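Local coordinates for protein beta-1,3-1,4-glucanase (Caldicellulosiruptor sp. F32, PDB 5H4R) that hydrolyses mixed-linkage beta-1,3-1,4-glucans such as lichenan, as a lichenase of glycoside hydrolase family 5, at residues Y148-S153 with R190-R195; A210-N215 with E253-K258; K24-K29 with S338-A343; I28-R33 with V347-A352. The protein carries 1 engineered substitution. All coordinates share one frame; numbering follows the deposited sequence.

Interaction 1 (Y148-S153 with R190-R195); sequences YYYPNS and RLTGSR
P151 and R190 mark the closest approach of two irregular backbones, 6.3 Å from CA to CA, in loops that follow strands 135-139 and 181-184 of the beta/alpha barrel; P151 is the centre of an inverse gamma turn. Y150 and L191 carry most of the contact. Y150 CG stands anti to the backbone N (chi1 -153°), which lets the ring reach across to the other loop, where Y150 OH accepts the backbone N-H of T192 (N to OH 3.1 Å, N-H...O angle 153°). T192 OG1 lies at the ring edge, 3.7 Å from Y150 CE1. L191 crosses the tyrosine at about a right angle, its CD2 methyl 3.8 Å from Y150 CE2, and the same methyl also meets N152 CB. P151 CD rests 3.3 Å from R190 O. N152 OD1 sits in the plane of the Y150 ring at its edge while accepting H155 N. The R190 guanidinium is engaged outside the contact, NE with E197 in a salt bridge and NH1 with the backbone O of the engineered Q188. One hydrogen bond is thus the single direct polar tie, while P151 O and R190 O are buried without a polar partner, against L191 CD2 and P151 CD respectively.

Interaction 2 (A210-N215 with E253-K258); sequences AVEAIN and EFKIPK
N215 holds the loop 253-258 to its helix with both ends of one amide. Its ND2 donates to E253 O at 2.9 Å, in the carbonyl plane and almost in the plane of the amide itself, with an N-H...O angle of 157°. Its OD1 receives K255 N at 3.1 Å, a less ideal bond because the donor stands 48° above the carbonyl plane. A water lies between N215 OD1 and K255 O, and another between N215 O and K255 O. A leucine here would probably leave E253 O and K255 N without their mates and the loop freer to shift from the helix. Outward from the amide, K255 crosses N215 at about a right angle, its CG 3.7 Å from ND2. V211 CG1 packs on E253 CB at 3.9 Å, while the E253 carboxylate leads off to a salt bridge with R208. E212 OE1 and K255 NZ, of opposite charge, are 4.3 Å apart, too far for a salt bridge. In the barrel, this pairing binds helix 205-226 to the loop between helix 247-250 and strand 267-272. Farther along the loop, P257 packs on N218, Q219 and V222 of the same helix, and F254 and I256 turn to I269 on the strand.

Interaction 3 (K24-K29 with S338-A343); sequences KIPEIK and SRVEFA
P26 lays its ring against E341 of helix 336-352, an outer helix of the TIM barrel, and no aromatic ring or other flat group is stacked between the two segments. The proline touches through CG and CD, with P26 CG 4.0 Å from E341 CG. The carboxylate of E341 lies beyond this contact, where OE2 takes Q337 NE2 and OE1 takes V295 N. The ring of F342 meets W293 edge-to-face, its CB pointing away from the N-terminal arm. The helix is the one that joins strand 322-327 to strand 356-361; residues 24-29 run over its outer surface before the first helix of the chain, 39-47. E341 keeps an extended chain beyond CG (chi2 179°), which carries the carboxylate off from the proline and leaves CG against the ring. I25 adds to the packing by crossing V340 at about a right angle, I25 CG1 to V340 CG1 4.0 Å. With a glycine in place of P26, the ring methylenes are gone, which would probably open a gap over E341 CG and leave the arm freer to bend. Helix 385-395 also holds the arm, for Y394 OH bonds to both P26 O and I28 N, and E27 pairs with K393. With V340 CG1 anti to the backbone N (chi1 166°), this methyl is the branch that meets the arm, 3.9 Å from K24 O.

Interaction 4 (I28-R33 with V347-A352); sequences IKIASR and VRAARA
R348 and I30 supply the principal hydrogen bonds where the loop before helix 39-47 lies on helix 336-352 of the barrel: a side-on guanidinium grips one backbone oxygen. R348 NH2 donates to I30 O at 2.8 Å (N-H...O angle 159°), and R348 NE adds a longer bond to I30 O at 3.3 Å, with the oxygen close to the guanidinium plane for both. A chain bent at chi2 (58°) turns the NE and NH2 edge of the guanidinium to I30 O. The remaining direct bond is between backbones, R33 N to A352 O, 2.8 Å and nearly straight at 170°. Waters add a second layer. One donates to I28 O, accepts from I30 N and takes a weak bond from R348 NE; another links S32 OG to R351 O. The apolar contacts centre on I30, whose CG2 sits 3.7 Å from A352 CB and whose CD1 is 4.0 Å from A349 CB. The side chains of I28 and R348 run alongside in opposed senses, with I28 CG2 3.8 Å from R348 CG. A352 CB also lies over the centre of the R348 guanidinium. Y394 of helix 385-395 packs on R348 as well. The arginine is thus spent on a neutral carbonyl, which its positive charge is likely to polarise; the direct polar bonds all end on backbone carbonyls, supplemented by aliphatic packing, and no salt bridge crosses the contact.

The four contacts form two clusters. Interactions 1 and 2 have centres 14 Å apart and touch directly: P151 O meets A210 CB at 3.3 Å, and P151 CB packs on I214 CG1 at 3.7 Å, so helix 205-226 bridges them. Interactions 3 and 4 share I28 and K29 and use one helix, 336-352, with centres 12 Å apart. Interactions 1 and 3 lie on opposite sides of the chain's centre, 37 Å between their own centres, and the arm contacts enclose the other two along the chain. Interaction 1 lies near the glycan pocket, the R190 side chain about 6 Å from a bound glucose unit; the other three are structural packing of the barrel's outer shell.

Interaction 1 (Y148-S153 with R190-R195)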
loop_
_atom_site.group_PDB
_atom_site.type_symbol
_atom_site.label_atom_id
_atom_site.label_comp_id
_atom_site.label_asym_id
_atom_site.label_seq_id
_atom_site.Cartn_x
_atom_site.Cartn_y
_atom_site.Cartn_z
ATOM N N TYR A 148 -3.719 -17.898 -9.442
ATOM C CA TYR A 148 -2.806 -16.763 -9.507
ATOM C C TYR A 148 -2.004 -16.782 -8.211
ATOM O O TYR A 148 -1.269 -17.742 -7.974
ATOM C CB TYR A 148 -3.572 -15.475 -9.823
ATOM C CG TYR A 148 -4.323 -15.582 -11.131
ATOM C CD1 TYR A 148 -3.648 -15.550 -12.342
ATOM C CD2 TYR A 148 -5.692 -15.734 -11.159
ATOM C CE1 TYR A 148 -4.325 -15.676 -13.545
ATOM C CE2 TYR A 148 -6.378 -15.846 -12.365
ATOM C CZ TYR A 148 -5.685 -15.818 -13.545
ATOM O OH TYR A 148 -6.355 -15.935 -14.752
ATOM N N TYR A 149 -2.125 -15.757 -7.359
ATOM C CA TYR A 149 -1.439 -15.723 -6.061
ATOM C C TYR A 149 -2.387 -16.309 -5.019
ATOM O O TYR A 149 -3.451 -15.740 -4.752
ATOM C CB TYR A 149 -1.028 -14.292 -5.685
ATOM C CG TYR A 149 -0.159 -14.198 -4.445
ATOM C CD1 TYR A 149 -0.652 -14.553 -3.193
ATOM C CD2 TYR A 149 1.177 -13.782 -4.533
ATOM C CE1 TYR A 149 0.138 -14.488 -2.066
ATOM C CE2 TYR A 149 1.966 -13.708 -3.402
ATOM C CZ TYR A 149 1.441 -14.053 -2.180
ATOM O OH TYR A 149 2.241 -13.978 -1.061
ATOM N N TYR A 150 -2.033 -17.457 -4.450
ATOM C CA TYR A 150 -2.837 -17.972 -3.348
ATOM C C TYR A 150 -1.943 -18.649 -2.306
ATOM O O TYR A 150 -1.231 -19.615 -2.626
ATOM C CB TYR A 150 -3.922 -18.933 -3.849
ATOM C CG TYR A 150 -5.116 -18.959 -2.933
ATOM C CD1 TYR A 150 -5.975 -17.852 -2.849
ATOM C CD2 TYR A 150 -5.359 -20.046 -2.097
ATOM C CE1 TYR A 150 -7.058 -17.850 -1.998
ATOM C CE2 TYR A 150 -6.429 -20.052 -1.239
ATOM C CZ TYR A 150 -7.286 -18.957 -1.196
ATOM O OH TYR A 150 -8.331 -19.009 -0.309
ATOM N N PRO A 151 -1.963 -18.191 -1.037
ATOM C CA PRO A 151 -0.947 -18.654 -0.067
ATOM C C PRO A 151 -1.350 -19.874 0.753
ATOM O O PRO A 151 -1.604 -19.795 1.961
ATOM C CB PRO A 151 -0.765 -17.418 0.813
ATOM C CG PRO A 151 -2.164 -16.835 0.882
ATOM C CD PRO A 151 -2.720 -17.029 -0.513
ATOM N N ASN A 152 -1.413 -21.037 0.109
ATOM C CA ASN A 152 -1.498 -22.276 0.857
ATOM C C ASN A 152 -0.763 -23.369 0.097
ATOM O O ASN A 152 -0.337 -23.185 -1.048
ATOM C CB ASN A 152 -2.958 -22.645 1.196
ATOM C CG ASN A 152 -3.814 -22.999 -0.012
ATOM O OD1 ASN A 152 -3.347 -23.114 -1.152
ATOM N ND2 ASN A 152 -5.113 -23.195 0.258
ATOM N N SER A 153 -0.583 -24.507 0.770
ATOM C CA SER A 153 0.210 -25.583 0.176
ATOM C C SER A 153 -0.454 -26.116 -1.080
ATOM O O SER A 153 0.232 -26.447 -2.055
ATOM C CB SER A 153 0.443 -26.702 1.198
ATOM O OG SER A 153 1.416 -26.289 2.150
ATOM N N ARG A 190 -3.620 -13.484 1.468
ATOM C CA ARG A 190 -4.504 -14.063 2.470
ATOM C C ARG A 190 -5.314 -15.186 1.837
ATOM O O ARG A 190 -5.350 -15.347 0.617
ATOM C CB ARG A 190 -5.444 -13.014 3.053
ATOM C CG ARG A 190 -6.457 -12.495 2.032
ATOM C CD ARG A 190 -7.044 -11.168 2.441
ATOM N NE ARG A 190 -8.161 -10.825 1.582
ATOM C CZ ARG A 190 -8.048 -10.245 0.393
ATOM N NH1 ARG A 190 -6.852 -9.940 -0.102
ATOM N NH2 ARG A 190 -9.127 -9.997 -0.325
ATOM N N LEU A 191 -6.000 -15.935 2.689
ATOM C CA LEU A 191 -6.980 -16.904 2.241
ATOM C C LEU A 191 -8.270 -16.121 2.087
ATOM O O LEU A 191 -8.576 -15.274 2.927
ATOM C CB LEU A 191 -7.120 -18.044 3.254
ATOM C CG LEU A 191 -5.814 -18.785 3.590
ATOM C CD1 LEU A 191 -6.019 -19.725 4.771
ATOM C CD2 LEU A 191 -5.336 -19.553 2.396
ATOM N N THR A 192 -8.982 -16.324 0.995
ATOM C CA THR A 192 -10.202 -15.560 0.757
ATOM C C THR A 192 -11.442 -16.425 0.951
ATOM O O THR A 192 -11.406 -17.644 0.810
ATOM C CB THR A 192 -10.229 -14.958 -0.647
ATOM O OG1 THR A 192 -10.211 -16.020 -1.604
ATOM C CG2 THR A 192 -9.064 -14.035 -0.859
ATOM N N GLY A 193 -12.552 -15.769 1.278
ATOM C CA GLY A 193 -13.802 -16.466 1.495
ATOM C C GLY A 193 -13.685 -17.502 2.589
ATOM O O GLY A 193 -13.969 -18.683 2.382
ATOM N N SER A 194 -13.220 -17.062 3.760
ATOM C CA SER A 194 -12.857 -17.951 4.857
ATOM C C SER A 194 -12.900 -17.155 6.142
ATOM O O SER A 194 -12.630 -15.953 6.140
ATOM C CB SER A 194 -11.452 -18.530 4.658
ATOM O OG SER A 194 -10.846 -18.873 5.892
ATOM N N ARG A 195 -13.212 -17.841 7.242
ATOM C CA ARG A 195 -13.143 -17.197 8.552
ATOM C C ARG A 195 -11.751 -16.646 8.829
ATOM O O ARG A 195 -11.599 -15.752 9.668
ATOM C CB ARG A 195 -13.541 -18.176 9.659
ATOM C CG ARG A 195 -12.569 -19.317 9.879
ATOM C CD ARG A 195 -13.271 -20.411 10.738
ATOM N NE ARG A 195 -12.494 -21.633 10.875
ATOM C CZ ARG A 195 -12.224 -22.471 9.868
ATOM N NH1 ARG A 195 -12.655 -22.213 8.630
ATOM N NH2 ARG A 195 -11.509 -23.568 10.092
#

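Interaction 2 (A210-N215 with E253-K258)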
loop_
_atom_site.group_PDB
_atom_site.type_symbol
_atom_site.label_atom_id
_atom_site.label_comp_id
_atom_site.label_asym_id
_atom_site.label_seq_id
_atom_site.Cartn_x
_atom_site.Cartn_y
_atom_site.Cartn_z
ATOM N N ALA A 210 -0.478 -20.882 5.756
ATOM C CA ALA A 210 -0.571 -19.673 4.936
ATOM C C ALA A 210 0.555 -18.695 5.264
ATOM O O ALA A 210 1.133 -18.064 4.364
ATOM C CB ALA A 210 -1.944 -19.029 5.120
ATOM N N VAL A 211 0.904 -18.573 6.542
ATOM C CA VAL A 211 2.029 -17.724 6.936
ATOM C C VAL A 211 3.322 -18.234 6.316
ATOM O O VAL A 211 4.140 -17.454 5.799
ATOM C CB VAL A 211 2.107 -17.655 8.471
ATOM C CG1 VAL A 211 3.442 -17.019 8.937
ATOM C CG2 VAL A 211 0.954 -16.852 9.018
ATOM N N GLU A 212 3.507 -19.555 6.311
ATOM C CA GLU A 212 4.698 -20.144 5.708
ATOM C C GLU A 212 4.711 -19.925 4.202
ATOM O O GLU A 212 5.760 -19.646 3.612
ATOM C CB GLU A 212 4.762 -21.637 6.032
ATOM C CG GLU A 212 4.975 -21.923 7.518
ATOM C CD GLU A 212 6.269 -21.331 8.069
ATOM O OE1 GLU A 212 7.352 -21.767 7.615
ATOM O OE2 GLU A 212 6.203 -20.424 8.945
ATOM N N ALA A 213 3.556 -20.071 3.561
ATOM C CA ALA A 213 3.494 -19.864 2.127
ATOM C C ALA A 213 3.855 -18.432 1.771
ATOM O O ALA A 213 4.531 -18.197 0.769
ATOM C CB ALA A 213 2.096 -20.206 1.614
ATOM N N ILE A 214 3.406 -17.466 2.580
ATOM C CA ILE A 214 3.712 -16.058 2.321
ATOM C C ILE A 214 5.204 -15.812 2.474
ATOM O O ILE A 214 5.801 -15.060 1.689
ATOM C CB ILE A 214 2.877 -15.139 3.238
ATOM C CG1 ILE A 214 1.415 -15.122 2.786
ATOM C CG2 ILE A 214 3.402 -13.678 3.201
ATOM C CD1 ILE A 214 0.482 -14.500 3.768
ATOM N N ASN A 215 5.828 -16.429 3.479
ATOM C CA ASN A 215 7.283 -16.327 3.627
ATOM C C ASN A 215 7.986 -16.841 2.373
ATOM O O ASN A 215 8.908 -16.200 1.855
ATOM C CB ASN A 215 7.755 -17.101 4.855
ATOM C CG ASN A 215 7.429 -16.403 6.169
ATOM O OD1 ASN A 215 7.222 -15.191 6.207
ATOM N ND2 ASN A 215 7.412 -17.177 7.265
ATOM N N GLU A 253 6.639 -15.925 13.538
ATOM C CA GLU A 253 6.702 -16.768 12.360
ATOM C C GLU A 253 6.955 -15.991 11.071
ATOM O O GLU A 253 7.284 -16.621 10.063
ATOM C CB GLU A 253 5.407 -17.576 12.226
ATOM C CG GLU A 253 5.279 -18.682 13.267
ATOM C CD GLU A 253 4.625 -18.233 14.564
ATOM O OE1 GLU A 253 4.414 -17.020 14.770
ATOM O OE2 GLU A 253 4.334 -19.116 15.395
ATOM N N PHE A 254 6.807 -14.668 11.080
ATOM C CA PHE A 254 7.093 -13.875 9.895
ATOM C C PHE A 254 8.600 -13.826 9.680
ATOM O O PHE A 254 9.370 -13.655 10.630
ATOM C CB PHE A 254 6.536 -12.458 10.039
ATOM C CG PHE A 254 6.915 -11.564 8.902
ATOM C CD1 PHE A 254 6.274 -11.674 7.691
ATOM C CD2 PHE A 254 7.930 -10.633 9.038
ATOM C CE1 PHE A 254 6.627 -10.859 6.619
ATOM C CE2 PHE A 254 8.302 -9.844 7.961
ATOM C CZ PHE A 254 7.663 -9.958 6.763
ATOM N N LYS A 255 9.030 -13.992 8.424
ATOM C CA LYS A 255 10.452 -13.983 8.098
ATOM C C LYS A 255 10.745 -12.915 7.064
ATOM O O LYS A 255 10.129 -12.895 5.987
ATOM C CB LYS A 255 10.906 -15.344 7.572
ATOM C CG LYS A 255 10.783 -16.474 8.554
ATOM C CD LYS A 255 11.219 -17.776 7.898
ATOM C CE LYS A 255 11.128 -18.939 8.867
ATOM N NZ LYS A 255 11.383 -20.236 8.183
ATOM N N ILE A 256 11.683 -12.030 7.378
ATOM C CA ILE A 256 12.192 -11.128 6.337
ATOM C C ILE A 256 13.001 -11.954 5.346
ATOM O O ILE A 256 13.894 -12.711 5.774
ATOM C CB ILE A 256 13.051 -10.025 6.946
ATOM C CG1 ILE A 256 12.256 -9.167 7.926
ATOM C CG2 ILE A 256 13.632 -9.129 5.819
ATOM C CD1 ILE A 256 13.120 -8.195 8.700
ATOM N N PRO A 257 12.731 -11.864 4.042
ATOM C CA PRO A 257 13.499 -12.653 3.074
ATOM C C PRO A 257 14.983 -12.351 3.132
ATOM O O PRO A 257 15.397 -11.214 3.360
ATOM C CB PRO A 257 12.929 -12.225 1.712
ATOM C CG PRO A 257 11.693 -11.546 1.985
ATOM C CD PRO A 257 11.685 -11.057 3.402
ATOM N N LYS A 258 15.774 -13.381 2.861
ATOM C CA LYS A 258 17.204 -13.213 2.649
ATOM C C LYS A 258 17.416 -12.452 1.352
ATOM O O LYS A 258 16.724 -12.686 0.364
ATOM C CB LYS A 258 17.891 -14.574 2.604
ATOM C CG LYS A 258 17.593 -15.453 3.801
ATOM C CD LYS A 258 17.922 -14.791 5.136
ATOM C CE LYS A 258 19.413 -14.533 5.298
ATOM N NZ LYS A 258 19.726 -13.959 6.640
HETATM O O HOH W 1 7.920 -13.109 4.454
HETATM O O HOH W 2 10.615 -14.757 3.569
#

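Interaction 3 (K24-K29 with S338-A343)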
loop_
_atom_site.group_PDB
_atom_site.type_symbol
_atom_site.label_atom_id
_atom_site.label_comp_id
_atom_site.label_asym_id
_atom_site.label_seq_id
_atom_site.Cartn_x
_atom_site.Cartn_y
_atom_site.Cartn_z
ATOM N N LYS A 24 -10.537 22.789 11.576
ATOM C CA LYS A 24 -9.397 23.321 12.311
ATOM C C LYS A 24 -8.367 22.215 12.456
ATOM O O LYS A 24 -8.657 21.172 13.052
ATOM C CB LYS A 24 -9.824 23.847 13.684
ATOM C CG LYS A 24 -8.679 24.410 14.528
ATOM C CD LYS A 24 -9.135 24.717 15.943
ATOM C CE LYS A 24 -7.952 24.913 16.883
ATOM N NZ LYS A 24 -8.381 25.069 18.303
ATOM N N ILE A 25 -7.178 22.432 11.907
ATOM C CA ILE A 25 -6.117 21.432 12.033
ATOM C C ILE A 25 -5.556 21.500 13.451
ATOM O O ILE A 25 -5.187 22.589 13.905
ATOM C CB ILE A 25 -5.023 21.670 11.000
ATOM C CG1 ILE A 25 -5.594 21.563 9.579
ATOM C CG2 ILE A 25 -3.901 20.683 11.189
ATOM C CD1 ILE A 25 -4.608 22.046 8.475
ATOM N N PRO A 26 -5.451 20.382 14.161
ATOM C CA PRO A 26 -5.010 20.432 15.554
ATOM C C PRO A 26 -3.501 20.585 15.673
ATOM O O PRO A 26 -2.738 20.225 14.780
ATOM C CB PRO A 26 -5.463 19.079 16.116
ATOM C CG PRO A 26 -5.398 18.169 14.940
ATOM C CD PRO A 26 -5.836 19.008 13.760
ATOM N N GLU A 27 -3.090 21.121 16.819
ATOM C CA GLU A 27 -1.682 21.124 17.208
ATOM C C GLU A 27 -1.377 19.815 17.925
ATOM O O GLU A 27 -1.802 19.615 19.070
ATOM C CB GLU A 27 -1.376 22.329 18.094
ATOM C CG GLU A 27 -1.267 23.624 17.326
ATOM C CD GLU A 27 -0.057 23.649 16.406
ATOM O OE1 GLU A 27 0.964 23.013 16.749
ATOM O OE2 GLU A 27 -0.129 24.297 15.342
ATOM N N ILE A 28 -0.636 18.938 17.257
ATOM C CA ILE A 28 -0.364 17.587 17.750
ATOM C C ILE A 28 0.972 17.616 18.476
ATOM O O ILE A 28 1.975 18.090 17.919
ATOM C CB ILE A 28 -0.319 16.558 16.604
ATOM C CG1 ILE A 28 -1.581 16.553 15.722
ATOM C CG2 ILE A 28 -0.036 15.143 17.164
ATOM C CD1 ILE A 28 -2.723 15.761 16.229
ATOM N N LYS A 29 0.995 17.056 19.684
ATOM C CA LYS A 29 2.189 16.965 20.518
ATOM C C LYS A 29 2.501 15.490 20.741
ATOM O O LYS A 29 1.944 14.859 21.647
ATOM C CB LYS A 29 1.977 17.678 21.844
ATOM C CG LYS A 29 1.435 19.097 21.702
ATOM C CD LYS A 29 2.360 19.982 20.868
ATOM C CE LYS A 29 1.769 21.384 20.700
ATOM N NZ LYS A 29 2.603 22.258 19.822
ATOM N N SER A 338 -13.519 15.448 12.225
ATOM C CA SER A 338 -12.943 14.204 12.740
ATOM C C SER A 338 -11.871 13.644 11.813
ATOM O O SER A 338 -10.828 13.164 12.270
ATOM C CB SER A 338 -14.022 13.143 12.944
ATOM O OG SER A 338 -14.879 13.448 14.030
ATOM N N ARG A 339 -12.131 13.636 10.502
ATOM C CA ARG A 339 -11.158 13.069 9.581
ATOM C C ARG A 339 -9.897 13.931 9.496
ATOM O O ARG A 339 -8.795 13.394 9.324
ATOM C CB ARG A 339 -11.797 12.867 8.218
ATOM C CG ARG A 339 -12.898 11.848 8.229
ATOM C CD ARG A 339 -13.102 11.227 6.872
ATOM N NE ARG A 339 -13.603 12.215 5.923
ATOM C CZ ARG A 339 -13.388 12.218 4.604
ATOM N NH1 ARG A 339 -12.643 11.294 4.000
ATOM N NH2 ARG A 339 -13.939 13.169 3.878
ATOM N N VAL A 340 -10.034 15.251 9.657
ATOM C CA VAL A 340 -8.880 16.157 9.720
ATOM C C VAL A 340 -8.015 15.859 10.949
ATOM O O VAL A 340 -6.781 15.727 10.861
ATOM C CB VAL A 340 -9.374 17.616 9.703
ATOM C CG1 VAL A 340 -8.283 18.598 10.116
ATOM C CG2 VAL A 340 -9.933 17.991 8.336
ATOM N N GLU A 341 -8.643 15.731 12.120
ATOM C CA GLU A 341 -7.872 15.424 13.320
ATOM C C GLU A 341 -7.207 14.057 13.216
ATOM O O GLU A 341 -6.028 13.901 13.571
ATOM C CB GLU A 341 -8.760 15.500 14.556
ATOM C CG GLU A 341 -9.197 16.915 14.896
ATOM C CD GLU A 341 -10.118 17.012 16.118
ATOM O OE1 GLU A 341 -9.959 16.228 17.089
ATOM O OE2 GLU A 341 -11.033 17.877 16.101
ATOM N N PHE A 342 -7.957 13.052 12.739
ATOM C CA PHE A 342 -7.413 11.721 12.488
ATOM C C PHE A 342 -6.176 11.780 11.602
ATOM O O PHE A 342 -5.158 11.135 11.892
ATOM C CB PHE A 342 -8.490 10.852 11.827
ATOM C CG PHE A 342 -7.983 9.574 11.220
ATOM C CD1 PHE A 342 -7.830 8.430 11.971
ATOM C CD2 PHE A 342 -7.698 9.516 9.855
ATOM C CE1 PHE A 342 -7.367 7.249 11.382
ATOM C CE2 PHE A 342 -7.245 8.351 9.264
ATOM C CZ PHE A 342 -7.084 7.214 10.020
ATOM N N ALA A 343 -6.272 12.497 10.481
ATOM C CA ALA A 343 -5.198 12.444 9.498
ATOM C C ALA A 343 -3.936 13.094 10.028
ATOM O O ALA A 343 -2.827 12.561 9.838
ATOM C CB ALA A 343 -5.632 13.120 8.194
#

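Interaction 4 (I28-R33 with V347-A352)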
loop_
_atom_site.group_PDB
_atom_site.type_symbol
_atom_site.label_atom_id
_atom_site.label_comp_id
_atom_site.label_asym_id
_atom_site.label_seq_id
_atom_site.Cartn_x
_atom_site.Cartn_y
_atom_site.Cartn_z
ATOM N N ILE A 28 -0.636 18.938 17.257
ATOM C CA ILE A 28 -0.364 17.587 17.750
ATOM C C ILE A 28 0.972 17.616 18.476
ATOM O O ILE A 28 1.975 18.090 17.919
ATOM C CB ILE A 28 -0.319 16.558 16.604
ATOM C CG1 ILE A 28 -1.581 16.553 15.722
ATOM C CG2 ILE A 28 -0.036 15.143 17.164
ATOM C CD1 ILE A 28 -2.723 15.761 16.229
ATOM N N LYS A 29 0.995 17.056 19.684
ATOM C CA LYS A 29 2.189 16.965 20.518
ATOM C C LYS A 29 2.501 15.490 20.741
ATOM O O LYS A 29 1.944 14.859 21.647
ATOM C CB LYS A 29 1.977 17.678 21.844
ATOM C CG LYS A 29 1.435 19.097 21.702
ATOM C CD LYS A 29 2.360 19.982 20.868
ATOM C CE LYS A 29 1.769 21.384 20.700
ATOM N NZ LYS A 29 2.603 22.258 19.822
ATOM N N ILE A 30 3.386 14.951 19.908
ATOM C CA ILE A 30 3.931 13.607 20.066
ATOM C C ILE A 30 5.450 13.716 19.968
ATOM O O ILE A 30 5.976 14.170 18.945
ATOM C CB ILE A 30 3.405 12.631 19.005
ATOM C CG1 ILE A 30 1.873 12.519 19.067
ATOM C CG2 ILE A 30 4.051 11.256 19.209
ATOM C CD1 ILE A 30 1.271 11.722 17.950
ATOM N N ALA A 31 6.150 13.290 21.017
ATOM C CA ALA A 31 7.604 13.337 21.011
ATOM C C ALA A 31 8.187 12.354 19.998
ATOM O O ALA A 31 7.697 11.234 19.840
ATOM C CB ALA A 31 8.136 13.025 22.412
ATOM N N SER A 32 9.236 12.779 19.295
ATOM C CA SER A 32 9.917 11.872 18.378
ATOM C C SER A 32 10.663 10.798 19.166
ATOM O O SER A 32 11.229 11.054 20.232
ATOM C CB SER A 32 10.893 12.626 17.470
ATOM O OG SER A 32 11.511 11.739 16.532
ATOM N N ARG A 33 10.635 9.580 18.644
ATOM C CA ARG A 33 11.432 8.493 19.168
ATOM C C ARG A 33 12.831 8.545 18.555
ATOM O O ARG A 33 13.083 9.247 17.570
ATOM C CB ARG A 33 10.770 7.146 18.857
ATOM C CG ARG A 33 9.340 6.969 19.414
ATOM C CD ARG A 33 9.273 7.004 20.918
ATOM N NE ARG A 33 9.674 5.736 21.506
ATOM C CZ ARG A 33 8.923 4.639 21.438
ATOM N NH1 ARG A 33 7.733 4.664 20.798
ATOM N NH2 ARG A 33 9.370 3.528 21.987
ATOM N N VAL A 347 -0.518 10.703 10.798
ATOM C CA VAL A 347 0.748 11.014 10.136
ATOM C C VAL A 347 1.824 11.411 11.157
ATOM O O VAL A 347 2.980 10.982 11.056
ATOM C CB VAL A 347 0.534 12.096 9.064
ATOM C CG1 VAL A 347 1.879 12.605 8.528
ATOM C CG2 VAL A 347 -0.273 11.530 7.940
ATOM N N ARG A 348 1.485 12.224 12.160
ATOM C CA ARG A 348 2.509 12.578 13.151
ATOM C C ARG A 348 2.928 11.372 13.994
ATOM O O ARG A 348 4.124 11.180 14.274
ATOM C CB ARG A 348 2.007 13.690 14.065
ATOM C CG ARG A 348 2.991 14.066 15.199
ATOM C CD ARG A 348 4.349 14.496 14.688
ATOM N NE ARG A 348 5.348 14.465 15.757
ATOM C CZ ARG A 348 6.664 14.347 15.557
ATOM N NH1 ARG A 348 7.154 14.251 14.332
ATOM N NH2 ARG A 348 7.498 14.312 16.592
ATOM N N ALA A 349 1.958 10.571 14.437
ATOM C CA ALA A 349 2.289 9.370 15.193
ATOM C C ALA A 349 3.270 8.498 14.418
ATOM O O ALA A 349 4.221 7.948 14.983
ATOM C CB ALA A 349 1.028 8.587 15.530
ATOM N N ALA A 350 3.038 8.335 13.124
ATOM C CA ALA A 350 3.939 7.539 12.302
ATOM C C ALA A 350 5.308 8.203 12.185
ATOM O O ALA A 350 6.355 7.557 12.370
ATOM C CB ALA A 350 3.310 7.349 10.923
ATOM N N ARG A 351 5.328 9.492 11.877
ATOM C CA ARG A 351 6.601 10.163 11.655
ATOM C C ARG A 351 7.436 10.174 12.916
ATOM O O ARG A 351 8.663 10.058 12.857
ATOM C CB ARG A 351 6.397 11.603 11.163
ATOM C CG ARG A 351 7.700 12.421 11.053
ATOM C CD ARG A 351 8.731 11.794 10.075
ATOM N NE ARG A 351 8.112 11.731 8.763
ATOM C CZ ARG A 351 8.101 10.684 7.952
ATOM N NH1 ARG A 351 8.769 9.562 8.240
ATOM N NH2 ARG A 351 7.439 10.789 6.807
ATOM N N ALA A 352 6.794 10.333 14.074
ATOM C CA ALA A 352 7.516 10.305 15.338
ATOM C C ALA A 352 8.214 8.964 15.560
ATOM O O ALA A 352 9.177 8.890 16.327
ATOM C CB ALA A 352 6.552 10.573 16.501
HETATM O O HOH W 3 4.210 16.562 17.592
HETATM O O HOH W 4 10.902 11.434 13.709
#